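Protein Diedel (Drosophila melanogaster, PDB 3ZZO) acts as a secreted immune cytokine that promotes survival of Sindbis virus infection by suppressing the immune deficiency pathway and limits intestinal stem cell proliferation after bacterial infection. Local coordinates at residues Cys2-Glu7 / Gly44-Gln49; Glu7-Lys12 / Ile81-Val86; Val33-Asp38 / Gly66-Glu71. All blocks are in the same frame, centred on the assembly; numbering follows the deposited sequence.

Contacts 1 and 2 both use strand 6-13 and share Glu7, but lie on opposite sides of the chain's centre. Contact 2 is sheet pairing with the outermost strand 81-89: backbone hydrogen bonds, an apolar face toward helix 69-75 and a charged, more open face. Contact 3, nearest the centre, carries the end of the neighbouring strand 31-35 against the start of that helix, through one backbone bond and a tryptophan face. Contact 1 is the smallest interface, a meeting of loops with a single hydrogen bond and buried cysteines. The Cys36-Cys47 disulfide ties contact 1 to contact 3, and Glu7 O probably accepts a hydrogen bond from Ile35 N.

Contact 1. Residues Cys2-Glu7 / Gly44-Gln49. With SCN (thiocyanate ion), chain B.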
ATOM      1  N   CYS A   2      -7.573   4.236  14.594  1.00  9.57           N
ATOM      2  CA  CYS A   2      -6.880   2.999  14.300  1.00  9.86           C
ATOM      3  C   CYS A   2      -6.239   3.079  12.918  1.00  9.11           C
ATOM      4  O   CYS A   2      -6.781   3.678  11.998  1.00  9.92           O
ATOM      5  CB  CYS A   2      -7.848   1.838  14.444  1.00 10.71           C
ATOM      6  SG  CYS A   2      -8.600   1.807  16.073  1.00 13.17           S
ATOM      7  N   CYS A   3      -5.090   2.430  12.779  1.00  8.21           N
ATOM      8  CA  CYS A   3      -4.355   2.392  11.530  1.00  7.96           C
ATOM      9  C   CYS A   3      -4.481   1.035  10.896  1.00  7.41           C
ATOM     10  O   CYS A   3      -3.519   0.437  10.399  1.00  7.26           O
ATOM     11  CB  CYS A   3      -2.908   2.837  11.712  1.00  8.00           C
ATOM     12  SG  CYS A   3      -2.753   4.418  12.551  1.00  8.78           S
ATOM     13  N   THR A   4      -5.712   0.562  10.844  1.00  8.33           N
ATOM     14  CA  THR A   4      -6.063  -0.731  10.334  1.00  8.90           C
ATOM     15  C   THR A   4      -6.435  -0.720   8.846  1.00  8.46           C
ATOM     16  O   THR A   4      -6.484  -1.763   8.233  1.00 10.23           O
ATOM     17  CB  THR A   4      -7.232  -1.303  11.167  1.00 11.45           C
ATOM     18  OG1 THR A   4      -8.212  -0.256  11.353  1.00 13.38           O
ATOM     19  CG2 THR A   4      -6.754  -1.820  12.514  1.00 13.08           C
ATOM     20  N   SER A   5      -6.686   0.454   8.276  1.00  7.34           N
ATOM     21  CA  SER A   5      -6.999   0.541   6.856  1.00  7.35           C
ATOM     22  C   SER A   5      -5.738   0.323   6.023  1.00  6.61           C
ATOM     23  O   SER A   5      -4.661   0.800   6.392  1.00  7.25           O
ATOM     24  CB  SER A   5      -7.621   1.897   6.496  1.00  8.07           C
ATOM     25  OG  SER A   5      -8.880   2.023   7.111  1.00 10.24           O
ATOM     26  N   ARG A   6      -5.900  -0.410   4.923  1.00  7.08           N
ATOM     27  CA  ARG A   6      -4.838  -0.609   3.942  0.50  7.21           C
ATOM     28  C   ARG A   6      -5.470  -0.867   2.594  1.00  6.60           C
ATOM     29  O   ARG A   6      -6.710  -0.990   2.509  1.00  8.14           O
ATOM     30  CB  ARG A   6      -3.867  -1.673   4.366  0.50  9.64           C
ATOM     31  CG  ARG A   6      -4.413  -3.056   4.530  0.50  9.76           C
ATOM     32  CD  ARG A   6      -3.595  -3.969   5.471  0.50 10.32           C
ATOM     33  NE  ARG A   6      -4.177  -5.254   5.633  0.50 12.56           N
ATOM     34  CZ  ARG A   6      -3.454  -6.332   5.857  0.50 13.38           C
ATOM     35  NH1 ARG A   6      -2.090  -6.303   5.902  0.50 12.75           N
ATOM     36  NH2 ARG A   6      -4.076  -7.486   5.971  0.50 16.50           N
ATOM     37  N   GLU A   7      -4.700  -0.899   1.532  1.00  6.63           N
ATOM     38  CA  GLU A   7      -5.220  -1.236   0.210  1.00  6.12           C
ATOM     39  C   GLU A   7      -4.398  -2.334  -0.399  1.00  6.57           C
ATOM     40  O   GLU A   7      -3.172  -2.345  -0.326  1.00  7.29           O
ATOM     41  CB  GLU A   7      -5.234  -0.043  -0.757  1.00  6.76           C
ATOM     42  CG  GLU A   7      -6.325   0.955  -0.500  1.00  7.09           C
ATOM     43  CD  GLU A   7      -6.324   2.084  -1.487  1.00  7.48           C
ATOM     44  OE1 GLU A   7      -5.328   2.341  -2.167  1.00  7.44           O
ATOM     45  OE2 GLU A   7      -7.396   2.772  -1.543  1.00  9.30           O
ATOM     46  N   GLY A  44       4.804  -2.617   8.762  1.00  7.62           N
ATOM     47  CA  GLY A  44       4.525  -3.104  10.114  1.00  7.28           C
ATOM     48  C   GLY A  44       3.254  -3.933  10.135  1.00  7.00           C
ATOM     49  O   GLY A  44       2.597  -4.146   9.114  1.00  7.77           O
ATOM     50  N   ALA A  45       2.851  -4.374  11.336  1.00  7.08           N
ATOM     51  CA  ALA A  45       1.604  -5.076  11.475  1.00  7.26           C
ATOM     52  C   ALA A  45       0.415  -4.213  11.073  1.00  6.57           C
ATOM     53  O   ALA A  45      -0.618  -4.763  10.639  1.00  8.10           O
ATOM     54  CB  ALA A  45       1.438  -5.620  12.882  1.00  8.51           C
ATOM     55  N   TYR A  46       0.531  -2.906  11.246  1.00  6.64           N
ATOM     56  CA  TYR A  46      -0.483  -1.916  10.933  1.00  6.86           C
ATOM     57  C   TYR A  46       0.166  -0.771  10.163  1.00  6.66           C
ATOM     58  O   TYR A  46       1.379  -0.801   9.889  1.00  7.99           O
ATOM     59  CB  TYR A  46      -1.149  -1.447  12.210  1.00  6.95           C
ATOM     60  CG  TYR A  46      -1.803  -2.558  12.991  1.00  7.26           C
ATOM     61  CD1 TYR A  46      -3.038  -3.062  12.585  1.00  8.91           C
ATOM     62  CD2 TYR A  46      -1.193  -3.141  14.079  1.00  7.86           C
ATOM     63  CE1 TYR A  46      -3.640  -4.091  13.298  1.00  9.66           C
ATOM     64  CE2 TYR A  46      -1.807  -4.198  14.786  1.00  9.39           C
ATOM     65  CZ  TYR A  46      -3.020  -4.644  14.380  1.00 10.21           C
ATOM     66  OH  TYR A  46      -3.623  -5.646  15.094  1.00 12.70           O
ATOM     67  N   CYS A  47      -0.621   0.242   9.834  1.00  6.94           N
ATOM     68  CA  CYS A  47      -0.184   1.414   9.079  1.00  6.91           C
ATOM     69  C   CYS A  47       0.073   2.642   9.934  1.00  6.97           C
ATOM     70  O   CYS A  47      -0.173   3.757   9.500  1.00  7.89           O
ATOM     71  CB  CYS A  47      -1.194   1.732   7.982  1.00  6.95           C
ATOM     72  SG  CYS A  47      -1.144   0.563   6.585  1.00  7.06           S
ATOM     73  N   GLY A  48       0.635   2.444  11.118  1.00  7.25           N
ATOM     74  CA  GLY A  48       1.087   3.583  11.927  1.00  7.66           C
ATOM     75  C   GLY A  48       2.355   4.191  11.407  1.00  7.00           C
ATOM     76  O   GLY A  48       3.141   3.550  10.705  1.00  7.64           O
ATOM     77  N   GLN A  49       2.587   5.452  11.740  1.00  7.72           N
ATOM     78  CA  GLN A  49       3.925   5.997  11.529  1.00  7.69           C
ATOM     79  C   GLN A  49       4.937   5.195  12.362  1.00  7.98           C
ATOM     80  O   GLN A  49       6.043   4.883  11.887  1.00  8.41           O
ATOM     81  CB  GLN A  49       4.020   7.475  11.899  1.00  8.63           C
ATOM     82  CG  GLN A  49       3.201   8.386  11.030  1.00 10.69           C
ATOM     83  CD  GLN A  49       3.833   9.763  10.966  1.00 12.09           C
ATOM     84  OE1 GLN A  49       4.803   9.962  10.246  1.00 15.02           O
ATOM     85  NE2 GLN A  49       3.368  10.656  11.763  1.00 13.01           N
TER
HETATM   86  S   SCN B1118       2.909  -2.615  16.051  1.00  7.97           S
HETATM   87  C   SCN B1118       2.513  -2.097  14.480  1.00  7.12           C
HETATM   88  N   SCN B1118       2.246  -1.724  13.424  1.00  8.11           N
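Cys3 and Cys47 face each other with similar first torsions, both sulfurs lying anti to their own carbonyl carbons. This turns both sulfurs aside and leaves the two CB atoms to meet, with Cys3 CB 4.3 Å from Cys47 CB. Cys3 CB also rests on the peptide after Cys47, 3.6 Å from Gly48 N, while Cys47 SG swings along the other chain to lie 3.5 Å from Ser5 O and near Arg6 CB. Tyr46 has the same kind of torsion (chi1 -59°), which lays its ring alongside Thr4, the two side chains pointing the same way. There Thr4 CG2 approaches CD1 and CE1 of the ring obliquely, at 3.9 Å from Tyr46 CD1, and Cys3 O lies at the ring edge, close to its plane.

The one hydrogen bond between Cys2-Glu7 and Gly44-Gln49 runs from Cys47 N to Cys3 O, at 3.0 Å. It is nearly straight, 167° at the hydrogen, and the donor lies in the carbonyl plane. Another backbone N-H, that of Tyr46, is taken by a thiocyanate ion, probably from the crystallisation liquor, whose nitrogen sits 3.0 Å from Tyr46 N. This bond is more bent, at 142°, and the ion also lies at the tyrosine ring edge.

The two contacting cysteines are tied to other parts of the chain, Cys3 to Cys63 and Cys47 to Cys36; the adjoining Cys2 pairs with Cys57. Such cross-linking of loops, at the point where segment 2-7 runs into strand 6-13, is consistent with SD2, the subdomain of Diedel made of loops joined by four disulfide bridges.

Contact 2. Residues Glu7-Lys12 / Ile81-Val86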
ATOM      1  N   GLU A   7      -4.700  -0.899   1.532  1.00  6.63           N
ATOM      2  CA  GLU A   7      -5.220  -1.236   0.210  1.00  6.12           C
ATOM      3  C   GLU A   7      -4.398  -2.334  -0.399  1.00  6.57           C
ATOM      4  O   GLU A   7      -3.172  -2.345  -0.326  1.00  7.29           O
ATOM      5  CB  GLU A   7      -5.234  -0.043  -0.757  1.00  6.76           C
ATOM      6  CG  GLU A   7      -6.325   0.955  -0.500  1.00  7.09           C
ATOM      7  CD  GLU A   7      -6.324   2.084  -1.487  1.00  7.48           C
ATOM      8  OE1 GLU A   7      -5.328   2.341  -2.167  1.00  7.44           O
ATOM      9  OE2 GLU A   7      -7.396   2.772  -1.543  1.00  9.30           O
ATOM     10  N   LEU A   8      -5.088  -3.244  -1.058  1.00  6.43           N
ATOM     11  CA  LEU A   8      -4.491  -4.269  -1.917  1.00  7.21           C
ATOM     12  C   LEU A   8      -4.523  -3.759  -3.336  1.00  6.46           C
ATOM     13  O   LEU A   8      -5.613  -3.489  -3.866  1.00  8.08           O
ATOM     14  CB  LEU A   8      -5.352  -5.561  -1.859  0.50  7.79           C
ATOM     15  CG  LEU A   8      -5.683  -6.199  -0.476  0.50  7.77           C
ATOM     16  CD1 LEU A   8      -6.859  -7.157  -0.581  0.50  9.14           C
ATOM     17  CD2 LEU A   8      -4.453  -6.852   0.114  0.50 11.04           C
ATOM     18  N   VAL A   9      -3.383  -3.587  -3.970  1.00  6.49           N
ATOM     19  CA  VAL A   9      -3.284  -3.027  -5.290  1.00  6.74           C
ATOM     20  C   VAL A   9      -2.660  -4.020  -6.245  1.00  6.78           C
ATOM     21  O   VAL A   9      -1.589  -4.572  -5.967  1.00  7.64           O
ATOM     22  CB  VAL A   9      -2.445  -1.741  -5.279  1.00  7.03           C
ATOM     23  CG1 VAL A   9      -2.366  -1.100  -6.671  1.00  8.49           C
ATOM     24  CG2 VAL A   9      -2.975  -0.740  -4.257  1.00  8.20           C
ATOM     25  N   GLU A  10      -3.336  -4.279  -7.366  1.00  6.46           N
ATOM     26  CA  GLU A  10      -2.771  -5.068  -8.457  1.00  6.73           C
ATOM     27  C   GLU A  10      -2.485  -4.118  -9.600  1.00  7.09           C
ATOM     28  O   GLU A  10      -3.292  -3.243  -9.912  1.00  6.79           O
ATOM     29  CB  GLU A  10      -3.746  -6.156  -8.933  1.00  8.45           C
ATOM     30  CG  GLU A  10      -4.021  -7.191  -7.901  1.00 12.94           C
ATOM     31  CD  GLU A  10      -4.911  -8.318  -8.452  1.00 16.20           C
ATOM     32  OE1 GLU A  10      -5.166  -8.426  -9.685  1.00 21.22           O
ATOM     33  OE2 GLU A  10      -5.442  -9.087  -7.605  1.00 19.77           O
ATOM     34  N   PHE A  11      -1.324  -4.282 -10.226  1.00  6.55           N
ATOM     35  CA  PHE A  11      -0.901  -3.316 -11.235  1.00  6.80           C
ATOM     36  C   PHE A  11       0.126  -3.946 -12.157  1.00  6.37           C
ATOM     37  O   PHE A  11       0.756  -4.959 -11.810  1.00  7.76           O
ATOM     38  CB  PHE A  11      -0.294  -2.077 -10.548  1.00  6.59           C
ATOM     39  CG  PHE A  11       0.958  -2.360  -9.730  1.00  6.66           C
ATOM     40  CD1 PHE A  11       0.857  -2.838  -8.422  1.00  6.89           C
ATOM     41  CD2 PHE A  11       2.219  -2.156 -10.274  1.00  6.82           C
ATOM     42  CE1 PHE A  11       2.005  -3.126  -7.713  1.00  7.19           C
ATOM     43  CE2 PHE A  11       3.376  -2.450  -9.540  1.00  6.56           C
ATOM     44  CZ  PHE A  11       3.253  -2.930  -8.264  1.00  7.32           C
ATOM     45  N   LYS A  12       0.337  -3.320 -13.289  1.00  7.26           N
ATOM     46  CA  LYS A  12       1.435  -3.654 -14.189  1.00  7.41           C
ATOM     47  C   LYS A  12       2.381  -2.460 -14.225  1.00  7.60           C
ATOM     48  O   LYS A  12       2.077  -1.393 -13.697  1.00  7.82           O
ATOM     49  CB  LYS A  12       0.922  -4.063 -15.562  1.00  7.75           C
ATOM     50  CG  LYS A  12       0.316  -5.447 -15.527  1.00  9.49           C
ATOM     51  CD  LYS A  12      -0.364  -5.885 -16.851  1.00 11.29           C
ATOM     52  CE  LYS A  12      -0.967  -7.295 -16.721  1.00 13.34           C
ATOM     53  NZ  LYS A  12      -1.814  -7.617 -17.895  1.00 16.08           N
ATOM     54  N   ILE A  81       3.310   3.072 -13.395  1.00  7.86           N
ATOM     55  CA  ILE A  81       2.410   2.140 -12.740  1.00  7.54           C
ATOM     56  C   ILE A  81       1.039   2.180 -13.429  1.00  7.20           C
ATOM     57  O   ILE A  81       0.419   3.249 -13.517  1.00  8.53           O
ATOM     58  CB  ILE A  81       2.239   2.480 -11.267  1.00  7.12           C
ATOM     59  CG1 ILE A  81       3.566   2.515 -10.502  1.00  7.31           C
ATOM     60  CG2 ILE A  81       1.230   1.554 -10.607  1.00  7.52           C
ATOM     61  CD1 ILE A  81       4.371   1.228 -10.623  1.00  8.39           C
ATOM     62  N   GLN A  82       0.598   1.019 -13.915  1.00  6.79           N
ATOM     63  CA  GLN A  82      -0.674   0.847 -14.582  1.00  7.25           C
ATOM     64  C   GLN A  82      -1.599   0.092 -13.639  1.00  6.28           C
ATOM     65  O   GLN A  82      -1.544  -1.138 -13.504  1.00  6.95           O
ATOM     66  CB  GLN A  82      -0.483   0.084 -15.895  1.00  7.70           C
ATOM     67  CG  GLN A  82       0.497   0.764 -16.848  1.00  8.95           C
ATOM     68  CD  GLN A  82       0.089   2.148 -17.224  1.00  8.50           C
ATOM     69  OE1 GLN A  82      -1.109   2.460 -17.370  1.00 11.06           O
ATOM     70  NE2 GLN A  82       1.045   3.007 -17.469  1.00 10.06           N
ATOM     71  N   ILE A  83      -2.467   0.810 -12.938  1.00  6.68           N
ATOM     72  CA  ILE A  83      -3.368   0.214 -11.940  1.00  6.63           C
ATOM     73  C   ILE A  83      -4.393  -0.670 -12.623  1.00  7.03           C
ATOM     74  O   ILE A  83      -5.005  -0.272 -13.607  1.00  7.52           O
ATOM     75  CB  ILE A  83      -4.081   1.321 -11.125  1.00  7.49           C
ATOM     76  CG1 ILE A  83      -3.039   2.163 -10.341  1.00  7.60           C
ATOM     77  CG2 ILE A  83      -5.175   0.757 -10.245  1.00  8.46           C
ATOM     78  CD1 ILE A  83      -2.478   1.462  -9.177  1.00  8.46           C
ATOM     79  N   ILE A  84      -4.598  -1.861 -12.080  1.00  7.00           N
ATOM     80  CA  ILE A  84      -5.622  -2.789 -12.561  1.00  7.53           C
ATOM     81  C   ILE A  84      -6.776  -2.893 -11.564  1.00  7.85           C
ATOM     82  O   ILE A  84      -7.920  -2.843 -11.958  1.00  9.26           O
ATOM     83  CB  ILE A  84      -5.038  -4.171 -12.847  1.00  8.42           C
ATOM     84  CG1 ILE A  84      -4.020  -4.063 -13.981  1.00 10.52           C
ATOM     85  CG2 ILE A  84      -6.127  -5.189 -13.241  1.00 10.03           C
ATOM     86  CD1 ILE A  84      -3.167  -5.258 -14.141  1.00 13.49           C
ATOM     87  N   LYS A  85      -6.460  -3.092 -10.287  1.00  7.30           N
ATOM     88  CA  LYS A  85      -7.465  -3.372  -9.255  1.00  8.96           C
ATOM     89  C   LYS A  85      -6.990  -2.745  -7.952  1.00  7.56           C
ATOM     90  O   LYS A  85      -5.815  -2.845  -7.609  1.00  7.50           O
ATOM     91  CB  LYS A  85      -7.527  -5.001  -9.091  1.00 13.00           C
ATOM     92  CG  LYS A  85      -8.593  -5.499  -8.233  1.00 13.43           C
ATOM     93  CD  LYS A  85      -8.405  -6.962  -7.959  1.00 15.03           C
ATOM     94  CE  LYS A  85      -8.474  -7.845  -9.163  1.00 18.46           C
ATOM     95  NZ  LYS A  85      -8.175  -9.335  -8.944  1.00 20.04           N
ATOM     96  N   VAL A  86      -7.928  -2.166  -7.181  1.00  6.88           N
ATOM     97  CA  VAL A  86      -7.668  -1.689  -5.838  1.00  6.78           C
ATOM     98  C   VAL A  86      -8.783  -2.148  -4.916  1.00  6.86           C
ATOM     99  O   VAL A  86      -9.962  -1.961  -5.239  1.00  7.69           O
ATOM    100  CB  VAL A  86      -7.595  -0.143  -5.780  1.00  7.63           C
ATOM    101  CG1 VAL A  86      -7.276   0.355  -4.358  1.00  8.68           C
ATOM    102  CG2 VAL A  86      -6.540   0.387  -6.762  1.00  8.18           C
TER
HETATM  103  O   HOH W   1      -8.121 -10.076  -6.506  1.00 18.97           O
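Phe11 and Val9 meet the second strand on the apolar face of the pair, tightly packed where Val9, Phe11 and Ile81 are buried. Phe11 CG stands between its backbone N and carbonyl carbon (chi1 62°), bringing the ring obliquely against Ile81, with Phe11 CD2 3.9 Å from Ile81 CG2; beyond the pair, Phe72 of helix 69-75 packs edge-to-face on this ring. The row opens toward Ile83 and Val86: Val9 CG1 meets Ile83 CD1 at 3.6 Å, and Val86 CG1 lies against the carboxylate of Glu7, 3.5 Å from Glu7 CD.

The other face is more open to solvent and carries charge. Glu10 and Lys85 run side by side in the same direction, and a bend at chi3 (-63°) turns the lysine amino group back to the carboxylate. Lys85 NZ approaches Glu10 OE2 from above the carboxylate plane at 3.1 Å, forming a salt bridge, while its bond to Glu10 OE1 is weak. Looser still are the ends of Lys12 and Gln82, which lead away, the glutamine to Asp14. Lys12 lays its extended aliphatic chain on the Ile84 methyl, Lys12 CG lying 3.8 Å from Ile84 CD1.

Between the faces, Lys12 and Gln82 exchange two backbone bonds. Glu10 N donates to Lys85 O, whereas Glu10 O is gripped from one face of its plane by two donors, Ile84 N at 2.9 Å and Lys85 N at 3.2 Å. With two residues opposite one, this is a classic beta bulge, set in the antiparallel pairing of a central and an outermost strand in the ferredoxin-like subdomain SD1.

Contact 3. Residues Val33-Asp38 / Gly66-Glu71; sequences VTICAD and GDWSQE. With EDO (1,2-ethanediol), chain C.
Ala37 and Trp68 bring the two backbones together just where strand 31-35 has ended and helix 69-75 is about to begin, their CA atoms 4.3 Å apart. Trp68 N donates to Ala37 O at 2.9 Å, and the bond is straight at the hydrogen (164°). Trp68, at the N-cap position, has a positive phi (67°), as the chain turns into the helix. Gly66 passes close to the same carbonyl, its own carbonyl carbon 3.0 Å from Ala37 O. The next N-H, of Asp67, points to the side chain of Glu71 one turn ahead, with Asp67 N 3.0 Å from Glu71 OE1, which it meets nearly along the C-O axis.

This junction joins the sheet of the ferredoxin-like subdomain SD1 to the helix that covers it, and Cys36, disulfide-bonded to Cys47, fastens the same turn to the disulfide-rich loops.

The indole of Trp68 lies flat over the turn. Ala37 CA sits over the centre of one ring face, and the methyl makes a CH-pi contact, Ala37 CB being 3.8 Å from the centroid of the six-membered ring. Ile35 O instead approaches the ring edge. With CG1 between the backbone N and carbonyl carbon (chi1 63°), Ile35 sends its CD1 to the start of the helix, 3.6 Å from Ser69 N.

Glu71 extends along Asp38, its OE2 and Asp38 O both turned to Arg75 NH1, a hydrogen bond for the carbonyl and a long, weak ion pair for the carboxylate. Ser69 OG is hydrogen-bonded to ethanediol O2 at 2.6 Å, the diol probably coming from the crystallisation liquor.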
ATOM      1  N   VAL A  33       0.619  -5.593  -4.269  1.00  7.05           N
ATOM      2  CA  VAL A  33       1.213  -4.965  -3.101  1.00  7.38           C
ATOM      3  C   VAL A  33       0.090  -4.557  -2.139  1.00  6.83           C
ATOM      4  O   VAL A  33      -1.020  -4.228  -2.561  1.00  8.09           O
ATOM      5  CB  VAL A  33       2.063  -3.736  -3.528  1.00  7.64           C
ATOM      6  CG1 VAL A  33       1.205  -2.603  -4.127  1.00  8.15           C
ATOM      7  CG2 VAL A  33       2.945  -3.218  -2.373  1.00  8.05           C
ATOM      8  N   THR A  34       0.410  -4.522  -0.846  1.00  6.37           N
ATOM      9  CA  THR A  34      -0.481  -4.008   0.182  1.00  6.20           C
ATOM     10  C   THR A  34       0.163  -2.727   0.679  1.00  6.23           C
ATOM     11  O   THR A  34       1.296  -2.770   1.156  1.00  6.63           O
ATOM     12  CB  THR A  34      -0.656  -5.006   1.321  1.00  7.25           C
ATOM     13  OG1 THR A  34      -1.193  -6.214   0.788  1.00  8.68           O
ATOM     14  CG2 THR A  34      -1.595  -4.501   2.361  1.00  8.17           C
ATOM     15  N   ILE A  35      -0.562  -1.605   0.588  1.00  6.10           N
ATOM     16  CA  ILE A  35      -0.031  -0.293   0.927  1.00  6.05           C
ATOM     17  C   ILE A  35      -0.798   0.349   2.056  1.00  5.97           C
ATOM     18  O   ILE A  35      -1.950   0.047   2.335  1.00  6.36           O
ATOM     19  CB  ILE A  35      -0.059   0.646  -0.315  1.00  5.89           C
ATOM     20  CG1 ILE A  35      -1.485   0.899  -0.817  1.00  6.40           C
ATOM     21  CG2 ILE A  35       0.864   0.136  -1.399  1.00  6.95           C
ATOM     22  CD1 ILE A  35      -1.619   2.033  -1.818  1.00  7.32           C
ATOM     23  N   CYS A  36      -0.117   1.308   2.688  1.00  6.01           N
ATOM     24  CA  CYS A  36      -0.722   2.265   3.584  1.00  6.01           C
ATOM     25  C   CYS A  36      -1.062   3.551   2.827  1.00  6.29           C
ATOM     26  O   CYS A  36      -0.849   3.641   1.606  1.00  6.23           O
ATOM     27  CB  CYS A  36       0.214   2.540   4.772  1.00  6.19           C
ATOM     28  SG  CYS A  36       0.644   1.058   5.730  1.00  6.50           S
ATOM     29  N   ALA A  37      -1.588   4.539   3.538  1.00  6.86           N
ATOM     30  CA  ALA A  37      -2.044   5.774   2.874  1.00  7.34           C
ATOM     31  C   ALA A  37      -0.952   6.563   2.193  1.00  7.10           C
ATOM     32  O   ALA A  37      -1.250   7.338   1.293  1.00  7.92           O
ATOM     33  CB  ALA A  37      -2.791   6.667   3.875  1.00  8.15           C
ATOM     34  N   ASP A  38       0.288   6.361   2.609  1.00  6.88           N
ATOM     35  CA  ASP A  38       1.433   6.999   1.979  1.00  7.60           C
ATOM     36  C   ASP A  38       1.830   6.380   0.655  1.00  7.26           C
ATOM     37  O   ASP A  38       2.792   6.824   0.023  1.00  8.62           O
ATOM     38  CB  ASP A  38       2.620   7.059   2.946  1.00  7.93           C
ATOM     39  CG  ASP A  38       3.190   5.704   3.320  1.00  7.48           C
ATOM     40  OD1 ASP A  38       2.556   4.641   3.075  1.00  7.42           O
ATOM     41  OD2 ASP A  38       4.310   5.726   3.921  1.00  8.96           O
ATOM     42  N   GLY A  66      -1.580  10.169   3.335  1.00  9.03           N
ATOM     43  CA  GLY A  66      -1.461  10.400   1.909  1.00  8.51           C
ATOM     44  C   GLY A  66      -2.694   9.955   1.170  1.00  8.22           C
ATOM     45  O   GLY A  66      -3.730   9.698   1.772  1.00 10.49           O
ATOM     46  N   ASP A  67      -2.581   9.816  -0.144  1.00  7.75           N
ATOM     47  CA  ASP A  67      -3.743   9.501  -0.977  1.00  8.16           C
ATOM     48  C   ASP A  67      -3.680   8.112  -1.616  1.00  7.14           C
ATOM     49  O   ASP A  67      -4.218   7.902  -2.710  1.00  7.49           O
ATOM     50  CB  ASP A  67      -4.178  10.648  -1.841  1.00 11.44           C
ATOM     51  CG  ASP A  67      -3.185  11.023  -2.828  1.00 11.34           C
ATOM     52  OD1 ASP A  67      -1.948  10.856  -2.623  1.00 13.52           O
ATOM     53  OD2 ASP A  67      -3.557  11.670  -3.864  1.00 12.73           O
ATOM     54  N   TRP A  68      -3.121   7.153  -0.894  1.00  6.48           N
ATOM     55  CA  TRP A  68      -3.426   5.744  -1.148  1.00  6.49           C
ATOM     56  C   TRP A  68      -2.876   5.302  -2.506  1.00  6.30           C
ATOM     57  O   TRP A  68      -1.733   5.627  -2.839  1.00  6.12           O
ATOM     58  CB  TRP A  68      -4.931   5.451  -0.940  1.00  7.18           C
ATOM     59  CG  TRP A  68      -5.332   5.576   0.496  1.00  7.68           C
ATOM     60  CD1 TRP A  68      -6.017   6.602   1.105  1.00  9.67           C
ATOM     61  CD2 TRP A  68      -5.099   4.600   1.497  1.00  7.68           C
ATOM     62  NE1 TRP A  68      -6.197   6.293   2.429  1.00  9.98           N
ATOM     63  CE2 TRP A  68      -5.635   5.073   2.698  1.00  8.23           C
ATOM     64  CE3 TRP A  68      -4.432   3.368   1.497  1.00  7.63           C
ATOM     65  CZ2 TRP A  68      -5.554   4.346   3.886  1.00  9.75           C
ATOM     66  CZ3 TRP A  68      -4.328   2.655   2.676  1.00  8.35           C
ATOM     67  CH2 TRP A  68      -4.864   3.155   3.847  1.00  9.29           C
ATOM     68  N   SER A  69      -3.655   4.573  -3.290  1.00  6.47           N
ATOM     69  CA  SER A  69      -3.167   4.050  -4.563  1.00  6.07           C
ATOM     70  C   SER A  69      -2.701   5.180  -5.480  1.00  6.13           C
ATOM     71  O   SER A  69      -1.792   4.987  -6.300  1.00  6.04           O
ATOM     72  CB  SER A  69      -4.201   3.170  -5.238  1.00  6.79           C
ATOM     73  OG  SER A  69      -5.427   3.886  -5.466  1.00  7.78           O
ATOM     74  N   GLN A  70      -3.345   6.340  -5.398  1.00  5.88           N
ATOM     75  CA  GLN A  70      -2.975   7.501  -6.222  1.00  6.06           C
ATOM     76  C   GLN A  70      -1.560   7.953  -5.899  1.00  6.13           C
ATOM     77  O   GLN A  70      -0.772   8.272  -6.796  1.00  6.03           O
ATOM     78  CB  GLN A  70      -4.030   8.595  -5.946  1.00  6.51           C
ATOM     79  CG  GLN A  70      -3.940   9.786  -6.873  1.00  6.67           C
ATOM     80  CD  GLN A  70      -5.136  10.690  -6.718  1.00  7.46           C
ATOM     81  OE1 GLN A  70      -6.081  10.384  -5.997  1.00  8.79           O
ATOM     82  NE2 GLN A  70      -5.182  11.781  -7.461  1.00  8.48           N
ATOM     83  N   GLU A  71      -1.201   7.912  -4.623  1.00  6.17           N
ATOM     84  CA  GLU A  71       0.163   8.226  -4.178  1.00  6.12           C
ATOM     85  C   GLU A  71       1.174   7.131  -4.559  1.00  6.18           C
ATOM     86  O   GLU A  71       2.311   7.436  -4.877  1.00  6.33           O
ATOM     87  CB  GLU A  71       0.190   8.487  -2.690  1.00  6.61           C
ATOM     88  CG  GLU A  71       1.508   9.004  -2.216  1.00  8.31           C
ATOM     89  CD  GLU A  71       1.466   9.736  -0.919  1.00 11.05           C
ATOM     90  OE1 GLU A  71       0.379  10.035  -0.405  1.00 14.58           O
ATOM     91  OE2 GLU A  71       2.577  10.023  -0.377  1.00 13.15           O
TER
HETATM   92  C1  EDO C1119      -6.084   4.510  -9.962  1.00 13.85           C
HETATM   93  O1  EDO C1119      -7.246   3.891  -9.610  1.00 11.73           O
HETATM   94  C2  EDO C1119      -5.083   4.453  -8.785  1.00 14.22           C
HETATM   95  O2  EDO C1119      -5.500   5.142  -7.721  1.00 11.50           O